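Local coordinates for protein methylaspartate ammonia-lyase (Citrobacter amalonaticus, PDB 1KKO) that catalyses the reversible, magnesium-dependent anti elimination of ammonia from L-threo-3-methylaspartate to give mesaconate, at residues Val46-Glu51 / Asp81-Ala86; Val64-Cys69 / Leu138-Ala143. All coordinates share one frame; numbering follows the deposited sequence.

Contact 1 (Val46-Glu51 / Asp81-Ala86); sequences VRQAGE and DPLFLA
This is a strand-to-loop contact in the N-terminal domain, in which Glu51, on strand 47-59, grips the backbone where the connection from strand 64-69 enters helix 86-101. Asp81-Ala86 is the end of that connection. The one hydrogen bond between the segments runs from Ala86 N to Glu51 OE1, 2.8 Å long with an N-H...O angle of 155°. It meets the oxygen on its anti side and comes in from 34° out of the carboxylate plane. Leu85 holds the N-cap position, so the amide that Glu51 takes up belongs to the first turn of the helix, where a negative charge should sit well with the helix dipole. Glu51 OE1 also lies 3.5 Å from Ala86 CB. Glu51 OE2 rests 3.8 Å from Leu85 CD2, and the two side chains cross at a slant. Nearer the backbone, Glu51 CB packs 3.7 Å from Phe84 O, a buried carbonyl that finds no polar partner.

Further back along the strand, Gln48 lays the face of its amide on Leu83 CD1, 3.8 Å from Gln48 NE2. CG of Leu83 stands between its own backbone N and carbonyl carbon (chi1 77°), and this swings the methyl toward the glutamine. Leu85 CD1 also approaches Gln48 NE2, at 4.0 Å. Gln48 OE1 accepts Thr44 N and Ser45 N, which fixes the rotation of the amide over Leu83.

The Phe84 ring brings its edge near Glu51 O, which lies close to the ring plane, while also packing on Phe89, His127 and helix 128-146; its side chain is about 10 Å from that of the substrate-binding Thr360. Strand, connection and helix belong to the N-terminal domain that enolase-superfamily enzymes set against their catalytic barrel.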
loop_
_atom_site.group_PDB
_atom_site.type_symbol
_atom_site.label_atom_id
_atom_site.label_comp_id
_atom_site.label_asym_id
_atom_site.label_seq_id
_atom_site.Cartn_x
_atom_site.Cartn_y
_atom_site.Cartn_z
ATOM N N VAL A 46 6.371 9.907 21.128
ATOM C CA VAL A 46 7.403 8.986 20.673
ATOM C C VAL A 46 7.060 8.455 19.272
ATOM O O VAL A 46 7.956 8.257 18.443
ATOM C CB VAL A 46 7.640 7.837 21.679
ATOM C CG1 VAL A 46 8.605 6.828 21.118
ATOM C CG2 VAL A 46 8.209 8.403 22.985
ATOM N N ARG A 47 5.775 8.235 19.023
ATOM C CA ARG A 47 5.303 7.791 17.727
ATOM C C ARG A 47 4.198 8.732 17.268
ATOM O O ARG A 47 3.267 9.012 18.022
ATOM C CB ARG A 47 4.804 6.349 17.815
ATOM C CG ARG A 47 4.011 5.862 16.647
ATOM C CD ARG A 47 3.835 4.375 16.656
ATOM N NE ARG A 47 5.048 3.713 16.215
ATOM C CZ ARG A 47 5.264 2.417 16.283
ATOM N NH1 ARG A 47 6.378 1.914 15.783
ATOM N NH2 ARG A 47 4.382 1.616 16.876
ATOM N N GLN A 48 4.323 9.210 16.031
ATOM C CA GLN A 48 3.383 10.143 15.424
ATOM C C GLN A 48 2.984 9.636 14.046
ATOM O O GLN A 48 3.774 9.004 13.348
ATOM C CB GLN A 48 4.012 11.549 15.311
ATOM C CG GLN A 48 4.240 12.195 16.664
ATOM C CD GLN A 48 4.873 13.556 16.589
ATOM O OE1 GLN A 48 5.813 13.829 17.330
ATOM N NE2 GLN A 48 4.385 14.405 15.691
ATOM N N ALA A 49 1.754 9.902 13.655
ATOM C CA ALA A 49 1.290 9.541 12.321
ATOM C C ALA A 49 2.235 10.075 11.258
ATOM O O ALA A 49 2.639 11.230 11.290
ATOM C CB ALA A 49 -0.079 10.108 12.080
ATOM N N GLY A 50 2.587 9.240 10.290
ATOM C CA GLY A 50 3.406 9.700 9.189
ATOM C C GLY A 50 2.601 10.611 8.277
ATOM O O GLY A 50 1.450 10.322 7.949
ATOM N N GLU A 51 3.235 11.691 7.836
ATOM C CA GLU A 51 2.586 12.673 6.975
ATOM C C GLU A 51 3.373 12.920 5.721
ATOM O O GLU A 51 4.582 12.677 5.666
ATOM C CB GLU A 51 2.378 14.002 7.696
ATOM C CG GLU A 51 1.476 13.870 8.910
ATOM C CD GLU A 51 1.083 15.189 9.534
ATOM O OE1 GLU A 51 1.109 16.230 8.847
ATOM O OE2 GLU A 51 0.704 15.167 10.721
ATOM N N ASP A 81 17.242 15.084 8.369
ATOM C CA ASP A 81 16.408 16.232 8.624
ATOM C C ASP A 81 15.294 15.821 9.588
ATOM O O ASP A 81 15.025 14.642 9.770
ATOM C CB ASP A 81 15.838 16.744 7.317
ATOM C CG ASP A 81 16.829 17.560 6.519
ATOM O OD1 ASP A 81 18.038 17.603 6.849
ATOM O OD2 ASP A 81 16.473 18.191 5.512
ATOM N N PRO A 82 14.648 16.804 10.200
ATOM C CA PRO A 82 13.612 16.548 11.210
ATOM C C PRO A 82 12.342 15.881 10.687
ATOM O O PRO A 82 12.149 15.823 9.486
ATOM C CB PRO A 82 13.266 17.959 11.708
ATOM C CG PRO A 82 14.335 18.829 11.244
ATOM C CD PRO A 82 14.896 18.243 10.003
ATOM N N LEU A 83 11.462 15.392 11.567
ATOM C CA LEU A 83 10.199 14.837 11.079
ATOM C C LEU A 83 9.464 15.938 10.322
ATOM O O LEU A 83 9.661 17.134 10.561
ATOM C CB LEU A 83 9.340 14.220 12.183
ATOM C CG LEU A 83 8.546 15.154 13.109
ATOM C CD1 LEU A 83 7.843 14.300 14.147
ATOM C CD2 LEU A 83 9.406 16.202 13.778
ATOM N N PHE A 84 8.602 15.494 9.431
ATOM C CA PHE A 84 7.988 16.333 8.424
ATOM C C PHE A 84 6.483 16.350 8.579
ATOM O O PHE A 84 5.809 15.372 8.246
ATOM C CB PHE A 84 8.390 15.766 7.056
ATOM C CG PHE A 84 7.870 16.539 5.896
ATOM C CD1 PHE A 84 8.466 17.734 5.522
ATOM C CD2 PHE A 84 6.806 16.068 5.155
ATOM C CE1 PHE A 84 7.984 18.446 4.438
ATOM C CE2 PHE A 84 6.330 16.785 4.078
ATOM C CZ PHE A 84 6.918 17.970 3.725
ATOM N N LEU A 85 5.960 17.474 9.070
ATOM C CA LEU A 85 4.524 17.630 9.308
ATOM C C LEU A 85 3.890 18.647 8.361
ATOM O O LEU A 85 4.410 19.747 8.178
ATOM C CB LEU A 85 4.276 18.026 10.755
ATOM C CG LEU A 85 4.791 17.044 11.817
ATOM C CD1 LEU A 85 4.276 17.472 13.183
ATOM C CD2 LEU A 85 4.383 15.613 11.529
ATOM N N ALA A 86 2.768 18.270 7.752
ATOM C CA ALA A 86 2.119 19.122 6.752
ATOM C C ALA A 86 1.688 20.493 7.272
ATOM O O ALA A 86 1.753 21.491 6.540
ATOM C CB ALA A 86 0.935 18.410 6.143
#

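Contact 2 (Val64-Cys69 / Leu138-Ala143); sequences VAVGDC and LLDATA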
loop_
_atom_site.group_PDB
_atom_site.type_symbol
_atom_site.label_atom_id
_atom_site.label_comp_id
_atom_site.label_asym_id
_atom_site.label_seq_id
_atom_site.Cartn_x
_atom_site.Cartn_y
_atom_site.Cartn_z
ATOM N N VAL A 64 -1.310 16.439 -15.339
ATOM C CA VAL A 64 -1.052 16.717 -13.947
ATOM C C VAL A 64 0.078 15.840 -13.471
ATOM O O VAL A 64 -0.074 14.631 -13.339
ATOM C CB VAL A 64 -2.288 16.467 -13.068
ATOM C CG1 VAL A 64 -1.983 16.842 -11.629
ATOM C CG2 VAL A 64 -3.464 17.260 -13.592
ATOM N N ALA A 65 1.219 16.463 -13.203
ATOM C CA ALA A 65 2.397 15.761 -12.690
ATOM C C ALA A 65 2.308 15.673 -11.178
ATOM O O ALA A 65 1.843 16.606 -10.538
ATOM C CB ALA A 65 3.649 16.490 -13.111
ATOM N N VAL A 66 2.778 14.562 -10.622
ATOM C CA VAL A 66 2.669 14.332 -9.195
ATOM C C VAL A 66 3.963 13.884 -8.533
ATOM O O VAL A 66 4.821 13.226 -9.141
ATOM C CB VAL A 66 1.555 13.287 -8.875
ATOM C CG1 VAL A 66 0.223 13.745 -9.419
ATOM C CG2 VAL A 66 1.890 11.908 -9.436
ATOM N N GLY A 67 4.089 14.265 -7.273
ATOM C CA GLY A 67 5.201 13.851 -6.444
ATOM C C GLY A 67 4.794 14.014 -4.999
ATOM O O GLY A 67 3.918 14.812 -4.684
ATOM N N ASP A 68 5.443 13.285 -4.095
ATOM C CA ASP A 68 5.134 13.390 -2.675
ATOM C C ASP A 68 6.347 13.721 -1.831
ATOM O O ASP A 68 7.366 13.031 -1.875
ATOM C CB ASP A 68 4.554 12.077 -2.150
ATOM C CG ASP A 68 3.085 11.909 -2.435
ATOM O OD1 ASP A 68 2.394 12.910 -2.665
ATOM O OD2 ASP A 68 2.556 10.790 -2.424
ATOM N N CYS A 69 6.196 14.774 -1.049
ATOM C CA CYS A 69 7.162 15.121 -0.034
ATOM C C CYS A 69 6.967 14.140 1.111
ATOM O O CYS A 69 5.873 14.070 1.673
ATOM C CB CYS A 69 6.923 16.538 0.469
ATOM S SG CYS A 69 6.968 17.808 -0.818
ATOM N N LEU A 138 8.661 17.244 -10.647
ATOM C CA LEU A 138 9.337 17.870 -11.781
ATOM C C LEU A 138 9.772 16.841 -12.813
ATOM O O LEU A 138 9.732 17.125 -14.012
ATOM C CB LEU A 138 10.523 18.710 -11.309
ATOM C CG LEU A 138 10.077 19.970 -10.572
ATOM C CD1 LEU A 138 11.210 20.495 -9.729
ATOM C CD2 LEU A 138 9.568 21.031 -11.544
ATOM N N LEU A 139 10.174 15.653 -12.368
ATOM C CA LEU A 139 10.521 14.577 -13.275
ATOM C C LEU A 139 9.274 14.112 -14.005
ATOM O O LEU A 139 9.266 13.929 -15.217
ATOM C CB LEU A 139 11.156 13.411 -12.527
ATOM C CG LEU A 139 11.529 12.213 -13.410
ATOM C CD1 LEU A 139 12.515 12.568 -14.521
ATOM C CD2 LEU A 139 12.093 11.080 -12.562
ATOM N N ASP A 140 8.193 13.934 -13.246
ATOM C CA ASP A 140 6.934 13.532 -13.837
ATOM C C ASP A 140 6.454 14.608 -14.820
ATOM O O ASP A 140 5.878 14.268 -15.861
ATOM C CB ASP A 140 5.896 13.302 -12.730
ATOM C CG ASP A 140 4.754 12.408 -13.146
ATOM O OD1 ASP A 140 4.977 11.413 -13.888
ATOM O OD2 ASP A 140 3.614 12.635 -12.681
ATOM N N ALA A 141 6.678 15.884 -14.497
ATOM C CA ALA A 141 6.284 16.982 -15.394
ATOM C C ALA A 141 7.030 16.925 -16.731
ATOM O O ALA A 141 6.428 17.028 -17.786
ATOM C CB ALA A 141 6.486 18.307 -14.735
ATOM N N THR A 142 8.339 16.729 -16.676
ATOM C CA THR A 142 9.129 16.634 -17.895
ATOM C C THR A 142 8.654 15.461 -18.731
ATOM O O THR A 142 8.518 15.558 -19.959
ATOM C CB THR A 142 10.606 16.518 -17.528
ATOM O OG1 THR A 142 11.011 17.717 -16.863
ATOM C CG2 THR A 142 11.489 16.407 -18.776
ATOM N N ALA A 143 8.349 14.349 -18.072
ATOM C CA ALA A 143 7.812 13.186 -18.752
ATOM C C ALA A 143 6.480 13.487 -19.457
ATOM O O ALA A 143 6.330 13.274 -20.662
ATOM C CB ALA A 143 7.635 12.046 -17.766
#
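Asp140 and Val66 lie side by side and point the same way, the aspartate from helix 128-146 and the valine from strand 64-69. With CG anti to its own backbone N (chi1 -158°), Asp140 sends its carboxylate to the strand backbone rather than along the helix. Asp140 OD2 accepts Val66 N at 2.9 Å through its anti lone pair, in a fairly straight bond of 163°. Asp140 OD2 also sits 3.4 Å from Ala65 CA. With Val66 CG2 3.7 Å from Asp140 OD2 as well, this oxygen is fitted snugly against the strand. The other oxygen, OD1, forms a salt bridge with Lys150, so the two carboxylate oxygens answer to different partners and the group is held at both ends.

One step down the strand, Ala65 points its CB toward the helix. Ala65 CB lies 3.4 Å from Ala141 N. From Ala65 CB to Ala141 CB is 3.7 Å, and these small residues let helix and strand come close: the two axes pass 6.4 Å apart, nearly antiparallel.

Ala65, Gly67 and Cys69 pair with strand 47-59, which turns the N-H groups of Val66 and Asp68 outward at the sheet's edge. Gln136, a turn earlier on helix 128-146, accepts Asp68 N with its OE1. Helix 150-157 packs beyond Leu139 and Thr142, while helix 365-378 of the barrel domain lies against Val66 and Asp68.

Overall arrangement
Contacts 1 and 2 lie about 23 Å apart, centre to centre, within the N-terminal domain and at opposite ends of one three-stranded antiparallel sheet. Strands 47-59 and 64-69 are neighbours in that sheet and follow each other in the chain. The segments alternate in order, 46-51, 64-69, 81-86 and 138-143: the two strand segments come first, and the connection and the helix that pack on them follow, so the spans of the two contacts cross in sequence. The contacts meet directly where Phe84 CZ packs 3.6 Å from Cys69 CB. Both also touch the second subunit, through Ala49 on its Leu186 and Val64 on its Leu408, so this sheet contributes to the homodimer interface as well.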